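Local coordinates for protein transcriptional regulator, LYSR family (Neisseria meningitidis, PDB 4AB5) that probably regulates transcription of methionine biosynthesis genes as a MetR-like factor, this chain being its regulatory domain, of the substrate-binding LysR type, at residues A100-P112 and I124-E138. Residues are numbered along the deposited sequence; the frame is centred on the assembly and turned at random.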
loop_
_atom_site.group_PDB
_atom_site.type_symbol
_atom_site.label_atom_id
_atom_site.label_comp_id
_atom_site.label_asym_id
_atom_site.label_seq_id
_atom_site.Cartn_x
_atom_site.Cartn_y
_atom_site.Cartn_z
ATOM N N ALA B 100 -22.278 -13.876 11.612
ATOM C CA ALA B 100 -21.405 -13.171 12.560
ATOM C C ALA B 100 -20.648 -14.167 13.472
ATOM O O ALA B 100 -19.446 -14.000 13.706
ATOM C CB ALA B 100 -22.227 -12.208 13.402
ATOM N N GLU B 101 -21.345 -15.240 13.908
ATOM C CA GLU B 101 -20.835 -16.327 14.755
ATOM C C GLU B 101 -19.703 -17.152 14.108
ATOM O O GLU B 101 -18.917 -17.761 14.834
ATOM C CB GLU B 101 -21.986 -17.253 15.187
ATOM C CG GLU B 101 -22.934 -16.656 16.227
ATOM C CD GLU B 101 -23.952 -15.621 15.775
ATOM O OE1 GLU B 101 -24.134 -15.439 14.548
ATOM O OE2 GLU B 101 -24.572 -14.987 16.661
ATOM N N ASP B 102 -19.612 -17.170 12.756
ATOM C CA ASP B 102 -18.566 -17.899 12.017
ATOM C C ASP B 102 -17.176 -17.257 12.156
ATOM O O ASP B 102 -16.168 -17.911 11.880
ATOM C CB ASP B 102 -18.947 -18.094 10.536
ATOM C CG ASP B 102 -20.136 -19.006 10.292
ATOM O OD1 ASP B 102 -20.263 -20.028 11.003
ATOM O OD2 ASP B 102 -20.915 -18.725 9.362
ATOM N N PHE B 103 -17.136 -15.992 12.608
ATOM C CA PHE B 103 -15.934 -15.200 12.842
ATOM C C PHE B 103 -15.337 -15.439 14.244
ATOM O O PHE B 103 -14.165 -15.129 14.443
ATOM C CB PHE B 103 -16.248 -13.703 12.657
ATOM C CG PHE B 103 -16.642 -13.294 11.255
ATOM C CD1 PHE B 103 -17.968 -13.367 10.838
ATOM C CD2 PHE B 103 -15.688 -12.826 10.353
ATOM C CE1 PHE B 103 -18.328 -12.997 9.540
ATOM C CE2 PHE B 103 -16.050 -12.459 9.055
ATOM C CZ PHE B 103 -17.366 -12.544 8.659
ATOM N N ILE B 104 -16.130 -15.990 15.201
ATOM C CA ILE B 104 -15.740 -16.244 16.598
ATOM C C ILE B 104 -14.332 -16.844 16.828
ATOM O O ILE B 104 -13.522 -16.243 17.532
ATOM C CB ILE B 104 -16.873 -16.899 17.456
ATOM C CG1 ILE B 104 -18.019 -15.899 17.704
ATOM C CG2 ILE B 104 -16.338 -17.455 18.803
ATOM C CD1 ILE B 104 -19.318 -16.482 18.224
ATOM N N GLY B 105 -14.054 -17.990 16.239
ATOM C CA GLY B 105 -12.757 -18.639 16.419
ATOM C C GLY B 105 -11.591 -18.090 15.615
ATOM O O GLY B 105 -10.465 -18.035 16.111
ATOM N N GLU B 106 -11.873 -17.693 14.364
ATOM C CA GLU B 106 -10.963 -17.228 13.324
ATOM C C GLU B 106 -10.201 -15.941 13.630
ATOM O O GLU B 106 -10.749 -15.038 14.257
ATOM C CB GLU B 106 -11.745 -17.063 12.006
ATOM C CG GLU B 106 -11.822 -18.297 11.108
ATOM C CD GLU B 106 -12.580 -19.519 11.575
ATOM O OE1 GLU B 106 -13.831 -19.465 11.595
ATOM O OE2 GLU B 106 -11.934 -20.572 11.783
ATOM N N THR B 107 -8.954 -15.839 13.109
ATOM C CA THR B 107 -8.097 -14.650 13.180
ATOM C C THR B 107 -8.577 -13.729 12.051
ATOM O O THR B 107 -8.710 -14.178 10.914
ATOM C CB THR B 107 -6.594 -15.052 13.036
ATOM O OG1 THR B 107 -6.164 -15.714 14.225
ATOM C CG2 THR B 107 -5.669 -13.861 12.776
ATOM N N LEU B 108 -8.855 -12.458 12.360
ATOM C CA LEU B 108 -9.316 -11.490 11.374
ATOM C C LEU B 108 -8.162 -10.585 10.919
ATOM O O LEU B 108 -7.508 -9.950 11.749
ATOM C CB LEU B 108 -10.511 -10.668 11.925
ATOM C CG LEU B 108 -11.267 -9.739 10.932
ATOM C CD1 LEU B 108 -11.954 -10.530 9.815
ATOM C CD2 LEU B 108 -12.277 -8.887 11.656
ATOM N N ILE B 109 -7.897 -10.557 9.606
ATOM C CA ILE B 109 -6.852 -9.713 9.019
ATOM C C ILE B 109 -7.484 -8.431 8.485
ATOM O O ILE B 109 -8.411 -8.488 7.678
ATOM C CB ILE B 109 -5.938 -10.459 8.005
ATOM C CG1 ILE B 109 -5.499 -11.828 8.577
ATOM C CG2 ILE B 109 -4.712 -9.594 7.637
ATOM C CD1 ILE B 109 -5.147 -12.828 7.581
ATOM N N THR B 110 -7.064 -7.282 9.044
ATOM C CA THR B 110 -7.597 -5.953 8.720
ATOM C C THR B 110 -6.462 -4.940 8.525
ATOM O O THR B 110 -5.296 -5.256 8.769
ATOM C CB THR B 110 -8.504 -5.433 9.885
ATOM O OG1 THR B 110 -7.700 -4.984 10.979
ATOM C CG2 THR B 110 -9.530 -6.452 10.376
ATOM N N TYR B 111 -6.825 -3.692 8.165
ATOM C CA TYR B 111 -5.894 -2.567 8.082
ATOM C C TYR B 111 -5.636 -2.090 9.524
ATOM O O TYR B 111 -6.495 -2.322 10.383
ATOM C CB TYR B 111 -6.445 -1.444 7.190
ATOM C CG TYR B 111 -6.666 -1.903 5.768
ATOM C CD1 TYR B 111 -5.591 -2.174 4.926
ATOM C CD2 TYR B 111 -7.949 -2.131 5.280
ATOM C CE1 TYR B 111 -5.788 -2.623 3.619
ATOM C CE2 TYR B 111 -8.159 -2.587 3.974
ATOM C CZ TYR B 111 -7.074 -2.832 3.149
ATOM O OH TYR B 111 -7.270 -3.280 1.865
ATOM N N PRO B 112 -4.448 -1.508 9.847
ATOM C CA PRO B 112 -4.163 -1.136 11.250
ATOM C C PRO B 112 -4.860 0.163 11.622
ATOM O O PRO B 112 -4.260 1.247 11.668
ATOM C CB PRO B 112 -2.624 -1.037 11.289
ATOM C CG PRO B 112 -2.156 -1.492 9.927
ATOM C CD PRO B 112 -3.287 -1.205 8.997
ATOM N N ILE B 124 -21.502 -5.502 12.095
ATOM C CA ILE B 124 -21.850 -6.912 12.314
ATOM C C ILE B 124 -21.353 -7.534 13.627
ATOM O O ILE B 124 -22.141 -8.139 14.353
ATOM C CB ILE B 124 -21.418 -7.753 11.056
ATOM C CG1 ILE B 124 -21.858 -7.078 9.705
ATOM C CG2 ILE B 124 -21.784 -9.251 11.161
ATOM C CD1 ILE B 124 -22.648 -7.907 8.646
ATOM N N LEU B 125 -20.048 -7.431 13.888
ATOM C CA LEU B 125 -19.339 -8.047 15.010
ATOM C C LEU B 125 -19.574 -7.339 16.351
ATOM O O LEU B 125 -20.105 -7.971 17.267
ATOM C CB LEU B 125 -17.831 -8.125 14.670
ATOM C CG LEU B 125 -17.268 -9.335 13.888
ATOM C CD1 LEU B 125 -18.231 -9.892 12.850
ATOM C CD2 LEU B 125 -15.966 -8.981 13.234
ATOM N N ILE B 126 -19.175 -6.044 16.471
ATOM C CA ILE B 126 -19.335 -5.229 17.687
ATOM C C ILE B 126 -20.780 -5.317 18.233
ATOM O O ILE B 126 -20.906 -5.686 19.407
ATOM C CB ILE B 126 -18.816 -3.763 17.535
ATOM C CG1 ILE B 126 -17.300 -3.703 17.243
ATOM C CG2 ILE B 126 -19.213 -2.861 18.726
ATOM C CD1 ILE B 126 -16.942 -2.478 16.599
ATOM N N PRO B 127 -21.866 -5.106 17.420
ATOM C CA PRO B 127 -23.230 -5.219 17.974
ATOM C C PRO B 127 -23.617 -6.591 18.502
ATOM O O PRO B 127 -24.520 -6.679 19.334
ATOM C CB PRO B 127 -24.136 -4.787 16.813
ATOM C CG PRO B 127 -23.330 -4.900 15.609
ATOM C CD PRO B 127 -21.916 -4.653 16.009
ATOM N N LYS B 128 -22.945 -7.654 18.032
ATOM C CA LYS B 128 -23.220 -9.009 18.491
ATOM C C LYS B 128 -22.261 -9.410 19.611
ATOM O O LYS B 128 -22.388 -10.508 20.156
ATOM C CB LYS B 128 -23.175 -10.003 17.321
ATOM C CG LYS B 128 -24.451 -10.023 16.501
ATOM C CD LYS B 128 -24.787 -11.418 16.034
ATOM C CE LYS B 128 -26.211 -11.501 15.553
ATOM N NZ LYS B 128 -26.618 -12.904 15.291
ATOM N N ASN B 129 -21.337 -8.496 19.987
ATOM C CA ASN B 129 -20.310 -8.684 21.021
ATOM C C ASN B 129 -19.250 -9.736 20.604
ATOM O O ASN B 129 -18.756 -10.523 21.430
ATOM C CB ASN B 129 -20.938 -8.954 22.408
ATOM C CG ASN B 129 -20.007 -8.777 23.579
ATOM O OD1 ASN B 129 -19.310 -7.763 23.722
ATOM N ND2 ASN B 129 -20.004 -9.764 24.463
ATOM N N ILE B 130 -18.895 -9.725 19.302
ATOM C CA ILE B 130 -17.879 -10.602 18.733
ATOM C C ILE B 130 -16.622 -9.767 18.443
ATOM O O ILE B 130 -16.675 -8.813 17.676
ATOM C CB ILE B 130 -18.416 -11.374 17.489
ATOM C CG1 ILE B 130 -19.525 -12.377 17.902
ATOM C CG2 ILE B 130 -17.274 -12.073 16.723
ATOM C CD1 ILE B 130 -20.574 -12.684 16.862
ATOM N N ASN B 131 -15.511 -10.109 19.096
ATOM C CA ASN B 131 -14.214 -9.458 18.929
ATOM C C ASN B 131 -13.172 -10.576 18.671
ATOM O O ASN B 131 -12.516 -11.051 19.609
ATOM C CB ASN B 131 -13.871 -8.604 20.165
ATOM C CG ASN B 131 -12.560 -7.841 20.119
ATOM O OD1 ASN B 131 -11.898 -7.715 19.088
ATOM N ND2 ASN B 131 -12.174 -7.270 21.253
ATOM N N PRO B 132 -13.055 -11.046 17.410
ATOM C CA PRO B 132 -12.101 -12.130 17.114
ATOM C C PRO B 132 -10.623 -11.721 17.220
ATOM O O PRO B 132 -10.347 -10.517 17.198
ATOM C CB PRO B 132 -12.461 -12.519 15.672
ATOM C CG PRO B 132 -13.032 -11.301 15.085
ATOM C CD PRO B 132 -13.783 -10.629 16.192
ATOM N N PRO B 133 -9.652 -12.681 17.314
ATOM C CA PRO B 133 -8.223 -12.289 17.328
ATOM C C PRO B 133 -7.877 -11.554 16.036
ATOM O O PRO B 133 -8.419 -11.873 14.980
ATOM C CB PRO B 133 -7.471 -13.626 17.405
ATOM C CG PRO B 133 -8.477 -14.613 17.844
ATOM C CD PRO B 133 -9.798 -14.149 17.343
ATOM N N ARG B 134 -7.033 -10.527 16.138
ATOM C CA ARG B 134 -6.700 -9.688 15.004
ATOM C C ARG B 134 -5.263 -9.807 14.580
ATOM O O ARG B 134 -4.383 -10.102 15.388
ATOM C CB ARG B 134 -7.065 -8.214 15.281
ATOM C CG ARG B 134 -8.454 -7.976 15.868
ATOM C CD ARG B 134 -9.574 -8.167 14.865
ATOM N NE ARG B 134 -10.625 -7.157 15.029
ATOM C CZ ARG B 134 -11.626 -7.266 15.889
ATOM N NH1 ARG B 134 -11.718 -8.324 16.677
ATOM N NH2 ARG B 134 -12.539 -6.315 15.973
ATOM N N ARG B 135 -5.049 -9.550 13.291
ATOM C CA ARG B 135 -3.780 -9.521 12.572
ATOM C C ARG B 135 -3.902 -8.270 11.683
ATOM O O ARG B 135 -4.995 -7.997 11.183
ATOM C CB ARG B 135 -3.634 -10.803 11.744
ATOM C CG ARG B 135 -2.263 -11.012 11.120
ATOM C CD ARG B 135 -1.323 -11.808 12.001
ATOM N NE ARG B 135 0.042 -11.752 11.469
ATOM C CZ ARG B 135 0.657 -12.750 10.844
ATOM N NH1 ARG B 135 0.056 -13.927 10.703
ATOM N NH2 ARG B 135 1.889 -12.591 10.387
ATOM N N HIS B 136 -2.827 -7.467 11.562
ATOM C CA HIS B 136 -2.886 -6.202 10.809
ATOM C C HIS B 136 -1.860 -6.065 9.710
ATOM O O HIS B 136 -0.740 -6.563 9.825
ATOM C CB HIS B 136 -2.763 -4.981 11.739
ATOM C CG HIS B 136 -3.688 -4.996 12.909
ATOM N ND1 HIS B 136 -5.039 -4.769 12.756
ATOM C CD2 HIS B 136 -3.416 -5.174 14.223
ATOM C CE1 HIS B 136 -5.547 -4.814 13.975
ATOM N NE2 HIS B 136 -4.609 -5.071 14.888
ATOM N N SER B 137 -2.234 -5.325 8.665
ATOM C CA SER B 137 -1.370 -5.005 7.534
ATOM C C SER B 137 -1.855 -3.731 6.850
ATOM O O SER B 137 -3.055 -3.553 6.645
ATOM C CB SER B 137 -1.321 -6.159 6.533
ATOM O OG SER B 137 -0.397 -5.884 5.494
ATOM N N GLU B 138 -0.914 -2.854 6.486
ATOM C CA GLU B 138 -1.187 -1.614 5.752
ATOM C C GLU B 138 -1.412 -1.912 4.259
ATOM O O GLU B 138 -1.937 -1.060 3.550
ATOM C CB GLU B 138 -0.004 -0.633 5.900
ATOM C CG GLU B 138 0.211 -0.096 7.312
ATOM C CD GLU B 138 -0.735 0.997 7.788
ATOM O OE1 GLU B 138 -1.423 1.622 6.949
ATOM O OE2 GLU B 138 -0.754 1.257 9.012
HETATM O O HOH W 1 -26.377 -14.852 13.430
HETATM O O HOH W 2 -8.550 -5.182 13.885
#
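Leu108 N donates to Pro133 O at 2.7 Å, the first rung of a parallel ladder in which Pro133, lacking an N-H, can only accept. Leu108 O then accepts from Arg135 N, Thr110 N gives to Arg135 O, and Ser137 N to Thr110 O. Beside the rungs, His136 ND1 donates to Thr110 OG1 (3.2 Å), the hydroxyl lying near the imidazole plane. Chi1 of 76° sets OG1 between backbone N and carbonyl carbon, where it also donates to Tyr111 O and takes a water bridging weakly to Arg134 NE. Leu108 CD2 lies over one face of the Arg134 guanidinium, whose NH1 grips Pro132 O in plane at 2.6 Å; Asp115 salt-bridges NH2.

Before the strands, buried Ile130 crosses exposed Ile104 at about a right angle (CG1 to CG1 3.8 Å), and Leu125 CD1 lies over one face of the Phe103 ring. Nearer solvent, Lys128 NZ salt-bridges Glu101 OE2 (3.2 Å), while a water links NZ to OE1. Asn129, with positive phi, is C-prime of a Schellman motif (Ile130 N to Leu125 O, Asn129 N to Ile126 O).

Arg135 salt-bridges Asp40 of the second subunit. In this LysR substrate-binding domain, strands 108-110 and 134-136 pair within a beta-alpha-beta unit with helix 119-125; Ile109 packs on helix 140-148.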